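Local coordinates for protein teichoic acid D-alanine hydrolase (Staphylococcus aureus, PDB 5ZH8) that removes D-alanyl esters from wall teichoic acid and lipoteichoic acid, and influences methicillin resistance and cell wall structure in this bacterium, at residues T121-T133 with R341-V353. Numbering follows the deposited sequence.
Sequences TMFLIGSAQKFST and RLNGGFFGQVFTV
Gln349 reaches from the base of the hairpin turn to the short strand 123-124. Its CB sits 4.0 Å from Leu124 O; CG stands anti to the carbonyl carbon (chi1 -53°) and the chain then runs extended, carrying the amide past Leu124, whose CB lies 3.8 Å from CD. At the tip, OE1 accepts the backbone N-H of Leu124 (N to OE1 2.8 Å); the bond is bent, 135° at the hydrogen, and the donor stands above the amide plane. The same oxygen meets the edge of the Phe123 ring, whose plane is nearly perpendicular to the amide, while NE2 has a hydrogen-bond partner elsewhere. Beyond its CB, Leu124 sets CD2 against Phe346 CD2 and Phe347 CB beside the type I' turn. Further along, Phe351 offers one face to Ile125: CG2 sits 3.6 Å from the ring centroid, almost exactly on the ring normal, a CH-pi contact, and Phe123 CB touches the edge of that ring. Gly344, lacking a side chain, lets the backbones close in, its CA meeting Ile125 O in a CA-H...O contact of 3.4 Å. Beyond Ala128, Leu342 CD2 reaches Phe131 CD2 at 3.6 Å, in a region that Leu298 and Ile302 of helix 292-303 also line. Ser127 OG accepts from Lys130 NZ (2.8 Å) and bonds Tyr211, while Asp213 pairs with the lysine. The sequence Ser-Ala-Gln-Lys, running from a 3-10 turn into the helix, fits the SxxK motif, here packed against the central antiparallel sheet as in the active site of serine beta-lactamases and penicillin-binding proteins.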
ATOM      1  N   THR A 121      12.764 -12.024  15.404  1.00 52.73           N
ATOM      2  CA  THR A 121      12.551 -10.825  14.604  1.00 51.93           C
ATOM      3  C   THR A 121      11.437  -9.950  15.176  1.00 50.12           C
ATOM      4  O   THR A 121      10.319 -10.424  15.432  1.00 48.72           O
ATOM      5  CB  THR A 121      12.179 -11.173  13.157  1.00 51.52           C
ATOM      6  OG1 THR A 121      13.167 -12.049  12.606  1.00 53.73           O
ATOM      7  CG2 THR A 121      12.091  -9.915  12.311  1.00 51.23           C
ATOM      8  N   MET A 122      11.756  -8.672  15.360  1.00 50.45           N
ATOM      9  CA  MET A 122      10.821  -7.684  15.886  1.00 48.94           C
ATOM     10  C   MET A 122      10.388  -6.763  14.753  1.00 48.33           C
ATOM     11  O   MET A 122      11.225  -6.238  14.022  1.00 49.59           O
ATOM     12  CB  MET A 122      11.488  -6.871  16.999  1.00 49.87           C
ATOM     13  CG  MET A 122      11.917  -7.717  18.182  1.00 50.80           C
ATOM     14  SD  MET A 122      13.180  -6.974  19.220  1.00 53.28           S
ATOM     15  CE  MET A 122      12.252  -5.709  20.086  1.00 51.77           C
ATOM     16  N   PHE A 123       9.080  -6.571  14.619  1.00 46.73           N
ATOM     17  CA  PHE A 123       8.514  -5.792  13.525  1.00 46.49           C
ATOM     18  C   PHE A 123       7.949  -4.477  14.020  1.00 46.36           C
ATOM     19  O   PHE A 123       7.416  -4.404  15.117  1.00 45.63           O
ATOM     20  CB  PHE A 123       7.402  -6.583  12.834  1.00 45.04           C
ATOM     21  CG  PHE A 123       7.876  -7.852  12.201  1.00 45.37           C
ATOM     22  CD1 PHE A 123       8.074  -8.987  12.969  1.00 45.36           C
ATOM     23  CD2 PHE A 123       8.138  -7.910  10.845  1.00 45.95           C
ATOM     24  CE1 PHE A 123       8.519 -10.157  12.394  1.00 46.33           C
ATOM     25  CE2 PHE A 123       8.585  -9.080  10.267  1.00 46.72           C
ATOM     26  CZ  PHE A 123       8.776 -10.206  11.039  1.00 46.84           C
ATOM     27  N   LEU A 124       8.079  -3.440  13.202  1.00 47.64           N
ATOM     28  CA  LEU A 124       7.464  -2.150  13.464  1.00 47.74           C
ATOM     29  C   LEU A 124       5.948  -2.323  13.507  1.00 46.33           C
ATOM     30  O   LEU A 124       5.317  -2.597  12.494  1.00 46.39           O
ATOM     31  CB  LEU A 124       7.861  -1.155  12.372  1.00 49.40           C
ATOM     32  CG  LEU A 124       7.306   0.266  12.425  1.00 49.98           C
ATOM     33  CD1 LEU A 124       7.620   0.912  13.769  1.00 50.53           C
ATOM     34  CD2 LEU A 124       7.886   1.089  11.280  1.00 51.78           C
ATOM     35  N   ILE A 125       5.365  -2.179  14.692  1.00 45.68           N
ATOM     36  CA  ILE A 125       3.939  -2.438  14.868  1.00 44.21           C
ATOM     37  C   ILE A 125       3.077  -1.272  14.411  1.00 44.06           C
ATOM     38  O   ILE A 125       1.855  -1.415  14.325  1.00 43.41           O
ATOM     39  CB  ILE A 125       3.579  -2.812  16.325  1.00 43.89           C
ATOM     40  CG1 ILE A 125       3.706  -1.611  17.276  1.00 44.67           C
ATOM     41  CG2 ILE A 125       4.444  -3.970  16.804  1.00 44.30           C
ATOM     42  CD1 ILE A 125       3.254  -1.901  18.697  1.00 44.22           C
ATOM     43  N   GLY A 126       3.703  -0.129  14.132  1.00 44.83           N
ATOM     44  CA  GLY A 126       2.985   1.067  13.705  1.00 45.25           C
ATOM     45  C   GLY A 126       1.794   1.390  14.596  1.00 44.42           C
ATOM     46  O   GLY A 126       1.891   1.371  15.828  1.00 43.78           O
ATOM     47  N   SER A 127       0.651   1.639  13.964  1.00 44.34           N
ATOM     48  CA  SER A 127      -0.550   2.091  14.663  1.00 43.91           C
ATOM     49  C   SER A 127      -1.040   1.163  15.778  1.00 42.91           C
ATOM     50  O   SER A 127      -1.870   1.565  16.597  1.00 42.77           O
ATOM     51  CB  SER A 127      -1.676   2.301  13.667  1.00 44.12           C
ATOM     52  OG  SER A 127      -2.710   3.044  14.262  1.00 44.53           O
ATOM     53  N   ALA A 128      -0.540  -0.071  15.817  1.00 42.48           N
ATOM     54  CA  ALA A 128      -0.856  -0.973  16.918  1.00 41.69           C
ATOM     55  C   ALA A 128      -0.244  -0.519  18.249  1.00 42.09           C
ATOM     56  O   ALA A 128      -0.676  -0.983  19.303  1.00 41.87           O
ATOM     57  CB  ALA A 128      -0.433  -2.395  16.592  1.00 41.28           C
ATOM     58  N   GLN A 129       0.744   0.380  18.215  1.00 43.16           N
ATOM     59  CA  GLN A 129       1.264   0.978  19.456  1.00 43.59           C
ATOM     60  C   GLN A 129       0.211   1.820  20.175  1.00 43.41           C
ATOM     61  O   GLN A 129       0.298   2.013  21.383  1.00 43.93           O
ATOM     62  CB  GLN A 129       2.516   1.833  19.220  1.00 44.88           C
ATOM     63  CG  GLN A 129       3.251   2.159  20.519  1.00 45.45           C
ATOM     64  CD  GLN A 129       4.437   3.076  20.332  1.00 46.99           C
ATOM     65  OE1 GLN A 129       4.514   3.819  19.356  1.00 47.71           O
ATOM     66  NE2 GLN A 129       5.366   3.042  21.284  1.00 47.94           N
ATOM     67  N   LYS A 130      -0.777   2.318  19.444  1.00 43.12           N
ATOM     68  CA  LYS A 130      -1.896   3.028  20.071  1.00 43.35           C
ATOM     69  C   LYS A 130      -2.564   2.215  21.199  1.00 42.46           C
ATOM     70  O   LYS A 130      -3.102   2.794  22.141  1.00 42.89           O
ATOM     71  CB  LYS A 130      -2.937   3.415  19.023  1.00 43.65           C
ATOM     72  CG  LYS A 130      -2.456   4.468  18.039  1.00 44.98           C
ATOM     73  CD  LYS A 130      -3.584   4.938  17.144  1.00 45.67           C
ATOM     74  CE  LYS A 130      -3.120   6.034  16.203  1.00 47.47           C
ATOM     75  NZ  LYS A 130      -2.036   5.582  15.292  1.00 47.81           N
ATOM     76  N   PHE A 131      -2.526   0.887  21.091  1.00 41.37           N
ATOM     77  CA  PHE A 131      -3.028  -0.006  22.138  1.00 40.85           C
ATOM     78  C   PHE A 131      -2.214   0.136  23.423  1.00 41.65           C
ATOM     79  O   PHE A 131      -2.770   0.197  24.511  1.00 42.31           O
ATOM     80  CB  PHE A 131      -3.016  -1.462  21.635  1.00 39.90           C
ATOM     81  CG  PHE A 131      -3.478  -2.477  22.652  1.00 39.46           C
ATOM     82  CD1 PHE A 131      -4.653  -2.293  23.373  1.00 39.39           C
ATOM     83  CD2 PHE A 131      -2.746  -3.643  22.867  1.00 39.43           C
ATOM     84  CE1 PHE A 131      -5.075  -3.234  24.298  1.00 39.46           C
ATOM     85  CE2 PHE A 131      -3.159  -4.588  23.791  1.00 39.38           C
ATOM     86  CZ  PHE A 131      -4.326  -4.380  24.510  1.00 39.57           C
ATOM     87  N   SER A 132      -0.895   0.190  23.285  1.00 42.54           N
ATOM     88  CA  SER A 132       0.007   0.457  24.410  1.00 43.50           C
ATOM     89  C   SER A 132      -0.364   1.779  25.105  1.00 44.51           C
ATOM     90  O   SER A 132      -0.508   1.827  26.334  1.00 44.79           O
ATOM     91  CB  SER A 132       1.467   0.473  23.926  1.00 44.11           C
ATOM     92  OG  SER A 132       2.325   1.156  24.826  1.00 45.59           O
ATOM     93  N   THR A 133      -0.534   2.830  24.301  1.00 44.91           N
ATOM     94  CA  THR A 133      -0.915   4.153  24.794  1.00 45.81           C
ATOM     95  C   THR A 133      -2.311   4.136  25.453  1.00 45.47           C
ATOM     96  O   THR A 133      -2.529   4.786  26.480  1.00 46.38           O
ATOM     97  CB  THR A 133      -0.887   5.196  23.649  1.00 46.46           C
ATOM     98  OG1 THR A 133       0.428   5.260  23.084  1.00 46.77           O
ATOM     99  CG2 THR A 133      -1.289   6.592  24.149  1.00 47.62           C
ATOM    100  N   ARG A 341      -9.480  -6.921  17.009  1.00 40.17           N
ATOM    101  CA  ARG A 341      -8.499  -6.667  15.973  1.00 40.01           C
ATOM    102  C   ARG A 341      -7.529  -5.546  16.347  1.00 39.62           C
ATOM    103  O   ARG A 341      -7.941  -4.510  16.868  1.00 39.79           O
ATOM    104  CB  ARG A 341      -9.228  -6.322  14.674  1.00 40.94           C
ATOM    105  CG  ARG A 341      -8.353  -5.756  13.570  1.00 41.19           C
ATOM    106  CD  ARG A 341      -9.186  -5.497  12.327  1.00 42.45           C
ATOM    107  NE  ARG A 341      -8.363  -5.133  11.171  1.00 42.87           N
ATOM    108  CZ  ARG A 341      -7.928  -3.901  10.906  1.00 43.23           C
ATOM    109  NH1 ARG A 341      -8.223  -2.890  11.719  1.00 43.71           N
ATOM    110  NH2 ARG A 341      -7.196  -3.675   9.832  1.00 43.56           N
ATOM    111  N   LEU A 342      -6.246  -5.781  16.082  1.00 39.15           N
ATOM    112  CA  LEU A 342      -5.239  -4.719  16.050  1.00 39.24           C
ATOM    113  C   LEU A 342      -4.574  -4.717  14.677  1.00 39.33           C
ATOM    114  O   LEU A 342      -4.473  -5.757  14.026  1.00 38.92           O
ATOM    115  CB  LEU A 342      -4.163  -4.908  17.124  1.00 39.12           C
ATOM    116  CG  LEU A 342      -4.570  -4.647  18.570  1.00 39.18           C
ATOM    117  CD1 LEU A 342      -5.260  -5.855  19.163  1.00 39.35           C
ATOM    118  CD2 LEU A 342      -3.364  -4.288  19.422  1.00 39.37           C
ATOM    119  N   ASN A 343      -4.129  -3.542  14.250  1.00 39.56           N
ATOM    120  CA  ASN A 343      -3.453  -3.407  12.977  1.00 40.09           C
ATOM    121  C   ASN A 343      -2.649  -2.107  12.905  1.00 40.84           C
ATOM    122  O   ASN A 343      -3.113  -1.058  13.340  1.00 40.95           O
ATOM    123  CB  ASN A 343      -4.462  -3.465  11.826  1.00 40.45           C
ATOM    124  CG  ASN A 343      -3.798  -3.322  10.475  1.00 41.15           C
ATOM    125  OD1 ASN A 343      -3.326  -4.295   9.888  1.00 41.46           O
ATOM    126  ND2 ASN A 343      -3.778  -2.106   9.967  1.00 41.81           N
ATOM    127  N   GLY A 344      -1.445  -2.197  12.344  1.00 41.38           N
ATOM    128  CA  GLY A 344      -0.618  -1.027  12.066  1.00 42.38           C
ATOM    129  C   GLY A 344       0.128  -1.199  10.758  1.00 43.36           C
ATOM    130  O   GLY A 344       0.725  -2.244  10.512  1.00 43.61           O
ATOM    131  N   GLY A 345       0.085  -0.176   9.913  1.00 44.54           N
ATOM    132  CA  GLY A 345       0.818  -0.173   8.643  1.00 45.61           C
ATOM    133  C   GLY A 345       1.810   0.975   8.642  1.00 46.92           C
ATOM    134  O   GLY A 345       1.409   2.141   8.699  1.00 48.17           O
ATOM    135  N   PHE A 346       3.101   0.663   8.583  1.00 46.92           N
ATOM    136  CA  PHE A 346       4.119   1.698   8.715  1.00 48.12           C
ATOM    137  C   PHE A 346       5.438   1.261   8.084  1.00 48.99           C
ATOM    138  O   PHE A 346       5.888   0.132   8.288  1.00 47.87           O
ATOM    139  CB  PHE A 346       4.306   2.021  10.215  1.00 47.44           C
ATOM    140  CG  PHE A 346       4.539   3.477  10.523  1.00 48.78           C
ATOM    141  CD1 PHE A 346       3.947   4.494   9.773  1.00 49.99           C
ATOM    142  CD2 PHE A 346       5.305   3.827  11.624  1.00 49.16           C
ATOM    143  CE1 PHE A 346       4.178   5.822  10.086  1.00 51.57           C
ATOM    144  CE2 PHE A 346       5.526   5.159  11.948  1.00 50.42           C
ATOM    145  CZ  PHE A 346       4.959   6.152  11.179  1.00 51.69           C
ATOM    146  N   PHE A 347       6.035   2.168   7.314  1.00 50.86           N
ATOM    147  CA  PHE A 347       7.326   1.955   6.654  1.00 52.39           C
ATOM    148  C   PHE A 347       7.532   0.537   6.141  1.00 51.52           C
ATOM    149  O   PHE A 347       8.430  -0.177   6.586  1.00 51.11           O
ATOM    150  CB  PHE A 347       8.475   2.386   7.569  1.00 53.31           C
ATOM    151  CG  PHE A 347       8.508   3.865   7.817  1.00 54.66           C
ATOM    152  CD1 PHE A 347       9.152   4.717   6.927  1.00 57.06           C
ATOM    153  CD2 PHE A 347       7.872   4.407   8.922  1.00 53.52           C
ATOM    154  CE1 PHE A 347       9.168   6.078   7.144  1.00 58.60           C
ATOM    155  CE2 PHE A 347       7.891   5.773   9.143  1.00 55.02           C
ATOM    156  CZ  PHE A 347       8.541   6.606   8.251  1.00 57.61           C
ATOM    157  N   GLY A 348       6.662   0.146   5.214  1.00 51.31           N
ATOM    158  CA  GLY A 348       6.761  -1.134   4.518  1.00 51.18           C
ATOM    159  C   GLY A 348       6.437  -2.373   5.329  1.00 49.28           C
ATOM    160  O   GLY A 348       6.672  -3.486   4.867  1.00 49.34           O
ATOM    161  N   GLN A 349       5.891  -2.194   6.530  1.00 47.85           N
ATOM    162  CA  GLN A 349       5.544  -3.315   7.387  1.00 46.09           C
ATOM    163  C   GLN A 349       4.060  -3.279   7.691  1.00 44.49           C
ATOM    164  O   GLN A 349       3.426  -2.227   7.613  1.00 44.74           O
ATOM    165  CB  GLN A 349       6.370  -3.287   8.670  1.00 46.20           C
ATOM    166  CG  GLN A 349       7.874  -3.200   8.409  1.00 48.37           C
ATOM    167  CD  GLN A 349       8.737  -3.638   9.579  1.00 48.57           C
ATOM    168  OE1 GLN A 349       8.259  -4.281  10.515  1.00 47.71           O
ATOM    169  NE2 GLN A 349      10.020  -3.305   9.526  1.00 50.35           N
ATOM    170  N   VAL A 350       3.503  -4.441   8.002  1.00 43.34           N
ATOM    171  CA  VAL A 350       2.104  -4.556   8.393  1.00 42.27           C
ATOM    172  C   VAL A 350       2.030  -5.509   9.578  1.00 41.50           C
ATOM    173  O   VAL A 350       2.504  -6.646   9.495  1.00 42.07           O
ATOM    174  CB  VAL A 350       1.207  -5.102   7.267  1.00 42.24           C
ATOM    175  CG1 VAL A 350      -0.243  -4.761   7.555  1.00 41.56           C
ATOM    176  CG2 VAL A 350       1.613  -4.539   5.915  1.00 43.77           C
ATOM    177  N   PHE A 351       1.434  -5.038  10.672  1.00 40.42           N
ATOM    178  CA  PHE A 351       1.379  -5.796  11.909  1.00 39.67           C
ATOM    179  C   PHE A 351      -0.081  -5.931  12.337  1.00 38.75           C
ATOM    180  O   PHE A 351      -0.721  -4.952  12.717  1.00 38.48           O
ATOM    181  CB  PHE A 351       2.203  -5.081  12.979  1.00 39.93           C
ATOM    182  CG  PHE A 351       2.596  -5.958  14.124  1.00 39.57           C
ATOM    183  CD1 PHE A 351       1.738  -6.148  15.190  1.00 38.72           C
ATOM    184  CD2 PHE A 351       3.828  -6.595  14.129  1.00 40.45           C
ATOM    185  CE1 PHE A 351       2.099  -6.961  16.244  1.00 38.88           C
ATOM    186  CE2 PHE A 351       4.197  -7.411  15.182  1.00 40.62           C
ATOM    187  CZ  PHE A 351       3.328  -7.598  16.241  1.00 39.79           C
ATOM    188  N   THR A 352      -0.602  -7.149  12.265  1.00 38.38           N
ATOM    189  CA  THR A 352      -2.032  -7.372  12.406  1.00 37.98           C
ATOM    190  C   THR A 352      -2.302  -8.481  13.414  1.00 37.60           C
ATOM    191  O   THR A 352      -1.547  -9.447  13.507  1.00 37.95           O
ATOM    192  CB  THR A 352      -2.672  -7.709  11.042  1.00 38.51           C
ATOM    193  OG1 THR A 352      -2.268  -6.738  10.060  1.00 38.97           O
ATOM    194  CG2 THR A 352      -4.186  -7.711  11.137  1.00 38.54           C
ATOM    195  N   VAL A 353      -3.376  -8.314  14.182  1.00 37.27           N
ATOM    196  CA  VAL A 353      -3.738  -9.239  15.250  1.00 37.21           C
ATOM    197  C   VAL A 353      -5.233  -9.468  15.177  1.00 37.29           C
ATOM    198  O   VAL A 353      -6.007  -8.519  15.212  1.00 37.25           O
ATOM    199  CB  VAL A 353      -3.426  -8.676  16.659  1.00 37.24           C
ATOM    200  CG1 VAL A 353      -3.658  -9.740  17.721  1.00 37.66           C
ATOM    201  CG2 VAL A 353      -2.001  -8.145  16.747  1.00 37.35           C
TER